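Local structure of transcriptional regulator, IclR family (Ruegeria sp. TM1040, 3R4K) at residues R85-L90 against E96-S101; L102-G105 against S110-H113; H113-S116 against T121-M124; T136-A141 against L211-V216. The protein probably binds DNA through an N-terminal helix-turn-helix domain and regulates transcription in response to a small effector sensed by its C-terminal GAF-like domain. All coordinates share one frame; numbering follows the deposited sequence.

Interaction 1. Residues R85-L90 against E96-S101; sequences RVLREL and ETTHLS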
loop_
_atom_site.group_PDB
_atom_site.type_symbol
_atom_site.label_atom_id
_atom_site.label_comp_id
_atom_site.label_asym_id
_atom_site.label_seq_id
_atom_site.Cartn_x
_atom_site.Cartn_y
_atom_site.Cartn_z
ATOM N N ARG A 85 -15.164 12.990 -3.202
ATOM C CA ARG A 85 -16.049 13.567 -2.181
ATOM C C ARG A 85 -15.402 14.774 -1.482
ATOM O O ARG A 85 -16.090 15.754 -1.198
ATOM C CB ARG A 85 -16.457 12.503 -1.152
ATOM C CG ARG A 85 -17.417 13.006 -0.083
ATOM C CD ARG A 85 -17.655 11.970 1.001
ATOM N NE ARG A 85 -18.298 12.554 2.180
ATOM C CZ ARG A 85 -19.383 12.059 2.776
ATOM N NH1 ARG A 85 -19.975 10.966 2.302
ATOM N NH2 ARG A 85 -19.888 12.657 3.848
ATOM N N VAL A 86 -14.091 14.702 -1.220
ATOM C CA VAL A 86 -13.316 15.758 -0.561
ATOM C C VAL A 86 -13.346 17.032 -1.401
ATOM O O VAL A 86 -13.696 18.097 -0.876
ATOM C CB VAL A 86 -11.865 15.271 -0.299
ATOM C CG1 VAL A 86 -10.958 16.413 0.182
ATOM C CG2 VAL A 86 -11.870 14.126 0.705
ATOM N N LEU A 87 -13.012 16.909 -2.704
ATOM C CA LEU A 87 -12.966 18.015 -3.647
ATOM C C LEU A 87 -14.347 18.660 -3.804
ATOM O O LEU A 87 -14.435 19.895 -3.733
ATOM C CB LEU A 87 -12.400 17.555 -5.014
ATOM C CG LEU A 87 -10.896 17.222 -5.053
ATOM C CD1 LEU A 87 -10.546 16.486 -6.327
ATOM C CD2 LEU A 87 -10.065 18.462 -4.961
ATOM N N ARG A 88 -15.410 17.836 -3.985
ATOM C CA ARG A 88 -16.818 18.243 -4.095
ATOM C C ARG A 88 -17.236 19.102 -2.901
ATOM O O ARG A 88 -17.787 20.194 -3.085
ATOM C CB ARG A 88 -17.708 16.981 -4.134
ATOM C CG ARG A 88 -18.956 17.048 -5.002
ATOM C CD ARG A 88 -19.882 15.869 -4.723
ATOM N NE ARG A 88 -19.283 14.560 -5.031
ATOM C CZ ARG A 88 -19.174 13.557 -4.160
ATOM N NH1 ARG A 88 -19.603 13.703 -2.911
ATOM N NH2 ARG A 88 -18.633 12.402 -4.532
ATOM N N GLU A 89 -16.969 18.598 -1.673
ATOM C CA GLU A 89 -17.328 19.257 -0.418
ATOM C C GLU A 89 -16.553 20.547 -0.212
ATOM O O GLU A 89 -17.165 21.548 0.137
ATOM C CB GLU A 89 -17.141 18.314 0.774
ATOM C CG GLU A 89 -18.238 17.266 0.871
ATOM C CD GLU A 89 -18.104 16.223 1.957
ATOM O OE1 GLU A 89 -17.027 16.127 2.594
ATOM O OE2 GLU A 89 -19.096 15.490 2.163
ATOM N N LEU A 90 -15.235 20.549 -0.482
ATOM C CA LEU A 90 -14.405 21.750 -0.344
ATOM C C LEU A 90 -14.827 22.845 -1.339
ATOM O O LEU A 90 -14.867 24.023 -0.966
ATOM C CB LEU A 90 -12.911 21.409 -0.502
ATOM C CG LEU A 90 -11.914 22.501 -0.116
ATOM C CD1 LEU A 90 -12.156 23.035 1.293
ATOM C CD2 LEU A 90 -10.499 22.011 -0.275
ATOM N N GLU A 96 -15.214 27.927 -4.582
ATOM C CA GLU A 96 -14.110 27.991 -5.531
ATOM C C GLU A 96 -13.688 26.616 -6.068
ATOM O O GLU A 96 -14.131 25.591 -5.570
ATOM C CB GLU A 96 -12.915 28.689 -4.869
ATOM C CG GLU A 96 -13.236 30.085 -4.357
ATOM C CD GLU A 96 -13.629 31.139 -5.378
ATOM O OE1 GLU A 96 -13.451 30.899 -6.594
ATOM O OE2 GLU A 96 -14.066 32.232 -4.953
ATOM N N THR A 97 -12.851 26.614 -7.121
ATOM C CA THR A 97 -12.327 25.409 -7.759
ATOM C C THR A 97 -11.304 24.763 -6.848
ATOM O O THR A 97 -10.417 25.446 -6.339
ATOM C CB THR A 97 -11.710 25.773 -9.125
ATOM O OG1 THR A 97 -12.739 26.366 -9.925
ATOM C CG2 THR A 97 -11.074 24.555 -9.849
ATOM N N THR A 98 -11.423 23.451 -6.656
ATOM C CA THR A 98 -10.485 22.686 -5.839
ATOM C C THR A 98 -9.783 21.657 -6.723
ATOM O O THR A 98 -10.369 21.199 -7.699
ATOM C CB THR A 98 -11.200 22.051 -4.645
ATOM O OG1 THR A 98 -12.247 21.218 -5.136
ATOM C CG2 THR A 98 -11.780 23.087 -3.688
ATOM N N HIS A 99 -8.532 21.319 -6.412
ATOM C CA HIS A 99 -7.820 20.318 -7.195
ATOM C C HIS A 99 -6.763 19.579 -6.388
ATOM O O HIS A 99 -6.159 20.129 -5.464
ATOM C CB HIS A 99 -7.210 20.889 -8.492
ATOM C CG HIS A 99 -6.205 21.976 -8.316
ATOM N ND1 HIS A 99 -4.849 21.744 -8.521
ATOM C CD2 HIS A 99 -6.393 23.290 -8.046
ATOM C CE1 HIS A 99 -4.255 22.910 -8.319
ATOM N NE2 HIS A 99 -5.148 23.874 -8.036
ATOM N N LEU A 100 -6.575 18.303 -6.738
ATOM C CA LEU A 100 -5.576 17.428 -6.155
ATOM C C LEU A 100 -4.488 17.196 -7.187
ATOM O O LEU A 100 -4.765 16.810 -8.325
ATOM C CB LEU A 100 -6.190 16.089 -5.673
ATOM C CG LEU A 100 -5.213 15.026 -5.118
ATOM C CD1 LEU A 100 -4.526 15.484 -3.811
ATOM C CD2 LEU A 100 -5.908 13.658 -4.980
ATOM N N SER A 101 -3.251 17.477 -6.800
ATOM C CA SER A 101 -2.101 17.251 -7.667
ATOM C C SER A 101 -1.212 16.207 -7.005
ATOM O O SER A 101 -1.113 16.156 -5.764
ATOM C CB SER A 101 -1.357 18.548 -7.963
ATOM O OG SER A 101 -0.922 19.176 -6.772
#

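Interaction 2. Residues L102-G105 against S110-H113; sequences LLQG and SLSH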
loop_
_atom_site.group_PDB
_atom_site.type_symbol
_atom_site.label_atom_id
_atom_site.label_comp_id
_atom_site.label_asym_id
_atom_site.label_seq_id
_atom_site.Cartn_x
_atom_site.Cartn_y
_atom_site.Cartn_z
ATOM N N LEU A 102 -0.639 15.313 -7.828
ATOM C CA LEU A 102 0.195 14.233 -7.305
ATOM C C LEU A 102 1.557 14.218 -7.937
ATOM O O LEU A 102 1.709 14.552 -9.110
ATOM C CB LEU A 102 -0.462 12.858 -7.523
ATOM C CG LEU A 102 -1.785 12.583 -6.840
ATOM C CD1 LEU A 102 -2.404 11.304 -7.389
ATOM C CD2 LEU A 102 -1.630 12.492 -5.328
ATOM N N LEU A 103 2.549 13.772 -7.163
ATOM C CA LEU A 103 3.903 13.601 -7.663
ATOM C C LEU A 103 3.929 12.413 -8.621
ATOM O O LEU A 103 3.510 11.311 -8.258
ATOM C CB LEU A 103 4.905 13.407 -6.519
ATOM C CG LEU A 103 5.394 14.676 -5.833
ATOM C CD1 LEU A 103 6.136 14.345 -4.571
ATOM C CD2 LEU A 103 6.285 15.478 -6.740
ATOM N N GLN A 104 4.319 12.670 -9.870
ATOM C CA GLN A 104 4.435 11.642 -10.898
ATOM C C GLN A 104 5.899 11.626 -11.282
ATOM O O GLN A 104 6.326 12.273 -12.245
ATOM C CB GLN A 104 3.477 11.896 -12.078
ATOM C CG GLN A 104 2.117 11.201 -11.927
ATOM C CD GLN A 104 1.335 11.160 -13.228
ATOM O OE1 GLN A 104 0.337 11.868 -13.406
ATOM N NE2 GLN A 104 1.766 10.320 -14.169
ATOM N N GLY A 105 6.670 10.959 -10.437
ATOM C CA GLY A 105 8.118 10.904 -10.559
ATOM C C GLY A 105 8.708 12.172 -9.986
ATOM O O GLY A 105 8.531 12.460 -8.797
ATOM N N SER A 110 -1.749 17.912 -11.825
ATOM C CA SER A 110 -3.118 18.041 -11.315
ATOM C C SER A 110 -3.913 16.915 -11.940
ATOM O O SER A 110 -3.998 16.841 -13.166
ATOM C CB SER A 110 -3.716 19.412 -11.625
ATOM O OG SER A 110 -4.873 19.644 -10.839
ATOM N N LEU A 111 -4.422 15.984 -11.112
ATOM C CA LEU A 111 -5.067 14.794 -11.648
ATOM C C LEU A 111 -6.577 14.659 -11.363
ATOM O O LEU A 111 -7.238 13.854 -12.021
ATOM C CB LEU A 111 -4.298 13.568 -11.156
ATOM C CG LEU A 111 -2.872 13.468 -11.785
ATOM C CD1 LEU A 111 -2.000 12.467 -11.048
ATOM C CD2 LEU A 111 -2.921 13.224 -13.329
ATOM N N SER A 112 -7.126 15.470 -10.459
ATOM C CA SER A 112 -8.562 15.485 -10.165
ATOM C C SER A 112 -8.924 16.871 -9.683
ATOM O O SER A 112 -8.104 17.525 -9.030
ATOM C CB SER A 112 -8.981 14.398 -9.166
ATOM O OG SER A 112 -8.474 14.591 -7.864
ATOM N N HIS A 113 -10.109 17.354 -10.084
ATOM C CA HIS A 113 -10.593 18.671 -9.689
ATOM C C HIS A 113 -12.101 18.661 -9.545
ATOM O O HIS A 113 -12.774 17.752 -10.030
ATOM C CB HIS A 113 -10.155 19.760 -10.697
ATOM C CG HIS A 113 -10.777 19.624 -12.052
ATOM N ND1 HIS A 113 -10.147 18.913 -13.067
ATOM C CD2 HIS A 113 -11.966 20.093 -12.518
ATOM C CE1 HIS A 113 -10.961 18.981 -14.115
ATOM N NE2 HIS A 113 -12.080 19.667 -13.830
#

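Interaction 3. Residues H113-S116 against T121-M124; sequences HAYS and TKVM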
loop_
_atom_site.group_PDB
_atom_site.type_symbol
_atom_site.label_atom_id
_atom_site.label_comp_id
_atom_site.label_asym_id
_atom_site.label_seq_id
_atom_site.Cartn_x
_atom_site.Cartn_y
_atom_site.Cartn_z
ATOM N N HIS A 113 -10.109 17.354 -10.084
ATOM C CA HIS A 113 -10.593 18.671 -9.689
ATOM C C HIS A 113 -12.101 18.661 -9.545
ATOM O O HIS A 113 -12.774 17.752 -10.030
ATOM C CB HIS A 113 -10.155 19.760 -10.697
ATOM C CG HIS A 113 -10.777 19.624 -12.052
ATOM N ND1 HIS A 113 -10.147 18.913 -13.067
ATOM C CD2 HIS A 113 -11.966 20.093 -12.518
ATOM C CE1 HIS A 113 -10.961 18.981 -14.115
ATOM N NE2 HIS A 113 -12.080 19.667 -13.830
ATOM N N ALA A 114 -12.631 19.698 -8.912
ATOM C CA ALA A 114 -14.063 19.927 -8.768
ATOM C C ALA A 114 -14.363 21.414 -8.913
ATOM O O ALA A 114 -13.535 22.256 -8.544
ATOM C CB ALA A 114 -14.561 19.414 -7.429
ATOM N N TYR A 115 -15.527 21.725 -9.502
ATOM C CA TYR A 115 -16.034 23.086 -9.661
ATOM C C TYR A 115 -17.172 23.307 -8.675
ATOM O O TYR A 115 -17.926 22.377 -8.376
ATOM C CB TYR A 115 -16.504 23.353 -11.107
ATOM C CG TYR A 115 -15.392 23.280 -12.135
ATOM C CD1 TYR A 115 -14.270 24.103 -12.044
ATOM C CD2 TYR A 115 -15.468 22.408 -13.211
ATOM C CE1 TYR A 115 -13.243 24.034 -12.984
ATOM C CE2 TYR A 115 -14.449 22.341 -14.163
ATOM C CZ TYR A 115 -13.344 23.159 -14.048
ATOM O OH TYR A 115 -12.346 23.097 -14.986
ATOM N N SER A 116 -17.291 24.524 -8.154
ATOM C CA SER A 116 -18.369 24.856 -7.238
ATOM C C SER A 116 -19.634 25.208 -7.987
ATOM O O SER A 116 -19.563 25.723 -9.097
ATOM C CB SER A 116 -17.973 26.029 -6.361
ATOM O OG SER A 116 -19.026 26.335 -5.458
ATOM N N THR A 121 -18.346 32.437 -12.726
ATOM C CA THR A 121 -16.956 32.690 -13.141
ATOM C C THR A 121 -16.064 31.865 -12.209
ATOM O O THR A 121 -16.115 32.038 -10.981
ATOM C CB THR A 121 -16.608 34.188 -13.150
ATOM O OG1 THR A 121 -16.695 34.678 -11.813
ATOM C CG2 THR A 121 -17.535 34.998 -14.024
ATOM N N LYS A 122 -15.335 30.899 -12.786
ATOM C CA LYS A 122 -14.509 29.947 -12.043
ATOM C C LYS A 122 -13.103 29.870 -12.580
ATOM O O LYS A 122 -12.880 30.215 -13.738
ATOM C CB LYS A 122 -15.123 28.536 -12.186
ATOM C CG LYS A 122 -16.531 28.387 -11.661
ATOM C CD LYS A 122 -17.232 27.350 -12.439
ATOM C CE LYS A 122 -18.330 26.657 -11.702
ATOM N NZ LYS A 122 -19.618 27.366 -11.783
ATOM N N VAL A 123 -12.166 29.336 -11.775
ATOM C CA VAL A 123 -10.829 29.013 -12.249
ATOM C C VAL A 123 -10.984 27.659 -12.961
ATOM O O VAL A 123 -11.365 26.668 -12.327
ATOM C CB VAL A 123 -9.753 28.995 -11.136
ATOM C CG1 VAL A 123 -8.392 28.632 -11.721
ATOM C CG2 VAL A 123 -9.686 30.326 -10.407
HETATM N N MSE A 124 -10.787 27.632 -14.280
HETATM C CA MSE A 124 -10.952 26.403 -15.041
HETATM C C MSE A 124 -9.638 25.609 -15.130
HETATM O O MSE A 124 -8.557 26.187 -15.172
HETATM C CB MSE A 124 -11.512 26.694 -16.423
HETATM C CG MSE A 124 -11.334 25.524 -17.370
HETATM SE SE MSE A 124 -12.231 25.665 -19.056
HETATM C CE MSE A 124 -10.654 25.263 -20.260
#

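Interaction 4. Residues T136-A141 against L211-V216; sequences TASGLA and LGALAV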
loop_
_atom_site.group_PDB
_atom_site.type_symbol
_atom_site.label_atom_id
_atom_site.label_comp_id
_atom_site.label_asym_id
_atom_site.label_seq_id
_atom_site.Cartn_x
_atom_site.Cartn_y
_atom_site.Cartn_z
ATOM N N THR A 136 3.425 27.660 -8.090
ATOM C CA THR A 136 2.083 27.289 -7.618
ATOM C C THR A 136 2.102 27.090 -6.107
ATOM O O THR A 136 3.144 26.722 -5.558
ATOM C CB THR A 136 1.555 26.000 -8.320
ATOM O OG1 THR A 136 2.371 24.878 -7.980
ATOM C CG2 THR A 136 1.465 26.121 -9.817
ATOM N N ALA A 137 0.944 27.280 -5.445
ATOM C CA ALA A 137 0.794 27.012 -4.016
ATOM C C ALA A 137 0.991 25.504 -3.780
ATOM O O ALA A 137 1.674 25.119 -2.834
ATOM C CB ALA A 137 -0.578 27.467 -3.534
ATOM N N SER A 138 0.444 24.661 -4.699
ATOM C CA SER A 138 0.560 23.197 -4.674
ATOM C C SER A 138 2.030 22.778 -4.728
ATOM O O SER A 138 2.455 21.962 -3.908
ATOM C CB SER A 138 -0.225 22.560 -5.819
ATOM O OG SER A 138 -1.582 22.961 -5.778
ATOM N N GLY A 139 2.786 23.383 -5.644
ATOM C CA GLY A 139 4.215 23.137 -5.805
ATOM C C GLY A 139 5.025 23.507 -4.579
ATOM O O GLY A 139 5.910 22.745 -4.170
ATOM N N LEU A 140 4.711 24.667 -3.958
ATOM C CA LEU A 140 5.393 25.146 -2.747
ATOM C C LEU A 140 5.072 24.238 -1.558
ATOM O O LEU A 140 5.973 23.948 -0.769
ATOM C CB LEU A 140 5.046 26.615 -2.432
ATOM C CG LEU A 140 5.567 27.652 -3.433
ATOM C CD1 LEU A 140 4.783 28.947 -3.339
ATOM C CD2 LEU A 140 7.064 27.904 -3.269
ATOM N N ALA A 141 3.809 23.776 -1.445
ATOM C CA ALA A 141 3.358 22.858 -0.389
ATOM C C ALA A 141 4.141 21.526 -0.457
ATOM O O ALA A 141 4.551 21.020 0.579
ATOM C CB ALA A 141 1.854 22.596 -0.511
ATOM N N LEU A 211 2.985 13.151 -0.879
ATOM C CA LEU A 211 2.436 12.536 -2.110
ATOM C C LEU A 211 2.082 13.555 -3.182
ATOM O O LEU A 211 2.104 13.261 -4.386
ATOM C CB LEU A 211 1.110 11.786 -1.819
ATOM C CG LEU A 211 1.104 10.479 -1.118
ATOM C CD1 LEU A 211 -0.241 9.876 -1.249
ATOM C CD2 LEU A 211 2.125 9.522 -1.704
ATOM N N GLY A 212 1.589 14.680 -2.703
ATOM C CA GLY A 212 1.076 15.753 -3.524
ATOM C C GLY A 212 0.465 16.836 -2.672
ATOM O O GLY A 212 0.890 17.053 -1.525
ATOM N N ALA A 213 -0.525 17.534 -3.236
ATOM C CA ALA A 213 -1.161 18.659 -2.561
ATOM C C ALA A 213 -2.603 18.826 -2.967
ATOM O O ALA A 213 -2.967 18.569 -4.122
ATOM C CB ALA A 213 -0.402 19.952 -2.856
ATOM N N LEU A 214 -3.411 19.300 -2.000
ATOM C CA LEU A 214 -4.815 19.632 -2.149
ATOM C C LEU A 214 -4.917 21.158 -2.180
ATOM O O LEU A 214 -4.372 21.823 -1.289
ATOM C CB LEU A 214 -5.642 19.011 -1.010
ATOM C CG LEU A 214 -7.137 19.280 -1.055
ATOM C CD1 LEU A 214 -7.756 18.693 -2.294
ATOM C CD2 LEU A 214 -7.813 18.763 0.184
ATOM N N ALA A 215 -5.550 21.723 -3.221
ATOM C CA ALA A 215 -5.588 23.174 -3.372
ATOM C C ALA A 215 -6.952 23.740 -3.668
ATOM O O ALA A 215 -7.839 23.033 -4.151
ATOM C CB ALA A 215 -4.631 23.596 -4.474
ATOM N N VAL A 216 -7.089 25.059 -3.400
ATOM C CA VAL A 216 -8.260 25.902 -3.677
ATOM C C VAL A 216 -7.768 27.046 -4.564
ATOM O O VAL A 216 -6.939 27.831 -4.108
ATOM C CB VAL A 216 -8.947 26.406 -2.363
ATOM C CG1 VAL A 216 -10.045 27.437 -2.652
ATOM C CG2 VAL A 216 -9.505 25.235 -1.563
#

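Interaction 1. Residues R85-L90 against E96-S101
L87 is the first residue of the helical segment R85-L90 to reach the strand segment E96-S101, and it does so with both backbone and side chain. Its carbonyl O accepts a hydrogen bond from T98 OG1 at 2.9 Å; the C=O...OG1 angle of 112° and a donor above the carbonyl plane mean that the hydroxyl does not lie on a lone pair. The same hydroxyl has its principal other partner in S91 OG. The two side chains lie alongside, running in opposite directions, which brings L87 CD2 to 3.5 Å from T98 OG1 and to 3.6 Å from the backbone H99 N. One turn on, L90 packs its branch point on the methyl of T98, with L90 CG to T98 CG2 at 3.6 Å. T98 thus presents two chemically different faces: OG1 lies between its backbone N and carbonyl carbon (chi1 58°), which turns the hydroxyl to L87 and leaves CG2 for L90. A valine here would probably deprive both L87 O and S91 OG of the threonine hydroxyl. The short segments run nearly antiparallel, at 156°, with axes 7.8 Å apart. Helix 79-94 therefore lies along strand 97-104, where L87 also touches L214 of strand 210-219 and S112 of strand 107-114, while L90 meets A234 and L235 of helix 225-245.

Interaction 2. Residues L102-G105 against S110-H113
The beta hairpin of strands 97-104 and 107-114 brings L111 against L102 and Q104 near its turn, within the antiparallel sheet of the GAF-like C-terminal domain. Its register is broken by a classic beta bulge, in which L111 and S112 both lie opposite L100 and pair with it through the backbone. Within the two segments the contact is made by side chains: L111 points toward the other strand and is met by two residues of unlike character. L102 supplies the apolar part. Its side chain crosses that of L111 at about a right angle, and L102 CD1 and L111 CD1 meet at 3.9 Å, the same separation as between L102 CB and that methyl. L102 also touches I79 of helix 79-94, which adds another apolar neighbour. Q104 supplies the polar part near the surface, its chain extended beyond CG and its amide carried out to the branched end of L111. There the carbonyl oxygen rests on both methyls, with Q104 OE1 3.4 Å from L111 CD1 and 3.5 Å from L111 CD2.

Interaction 3. Residues H113-S116 against T121-M124
Y115 and K122 bury more surface in this contact than any other residue of the two segments, with S116 and selenomethionine M124 next. The Y115 ring turns its edge to the backbone of T121-M124: V123 O lies close to the ring plane, 3.3 Å from Y115 CE1. Farther along the ring, Y115 OH approaches the side chain of M124, where CG is 3.5 Å away, and the hydroxyl is hydrogen-bonded to the backbone N of M125. One face of the ring is met near its rim by H113 CD2. At the root of the tyrosine, the aliphatic chain of K122 runs up to Y115, with K122 CE 3.8 Å from Y115 CB; the bend at its last torsion (chi4 86°) then turns NZ to the carbonyl of N119, its hydrogen-bond partner. S116 O lies 3.1 Å from K122 NZ, so the ammonium end is set among backbone carbonyls. An alanine in place of Y115 would probably open a gap beside V123 and M124 and leave M125 N without its hydroxyl partner. V123 O also accepts from T97 OG1, which ties this loop to the first strand of the hairpin. Side-chain polar ends thus satisfy backbone carbonyl and N-H groups of the loop, while the tyrosine ring and the aliphatic chains pack beside them.

Interaction 4. Residues T136-A141 against L211-V216
S138 and A213 form the dense centre of this contact, where the first turn of helix 137-143 is laid on strand 210-219. The CA atoms of S138 and A213 are only 5.3 Å apart, a closeness that their small side chains permit. A213 CB points toward the helix and meets S138 O at 3.6 Å and S138 CB at 4.0 Å. Two residues along the strand, A215 CB touches S138 OG at 3.4 Å; the hydroxyl is placed there with OG anti to the carbonyl carbon (chi1 -56°). Looser packing follows one turn on, where A141 CB stands 4.2 Å from A213 CB, a single methyl pair. The whole contact is buried, so its slacker part faces protein: A137, although its CB points toward the strand, stays 5.7 Å off and touches S198 and A200 of strand 196-204. At the start of the helix, T136 is the N-cap, its OG1 accepting from G139 N at 2.8 Å. The segments run at 140° with axes 7.4 Å apart. L214, between the two alanines, faces away toward helices 79-94 and 225-245, so the sheet is covered on both faces, as in the alpha/beta sandwich of the GAF-like, profilin-like fold.

Followed from the N terminus, interaction 1 closes the short turn between helix 79-94 and strand 97-104, interaction 2 the hairpin turn to strand 107-114, and interaction 3 the loop that follows it; these three come in series, the last two sharing H113. Interaction 4 spans a much longer loop, 69 residues, opening after the others have closed. None crosses another. The sheet unites them: strand 97-104 pairs with 107-114 on one flank, through T98 with A114, and with 210-219 on the other, through H99 with A215 and S101 with A213. Interactions 1 and 4 set helices 79-94 and 137-143 on its opposite faces.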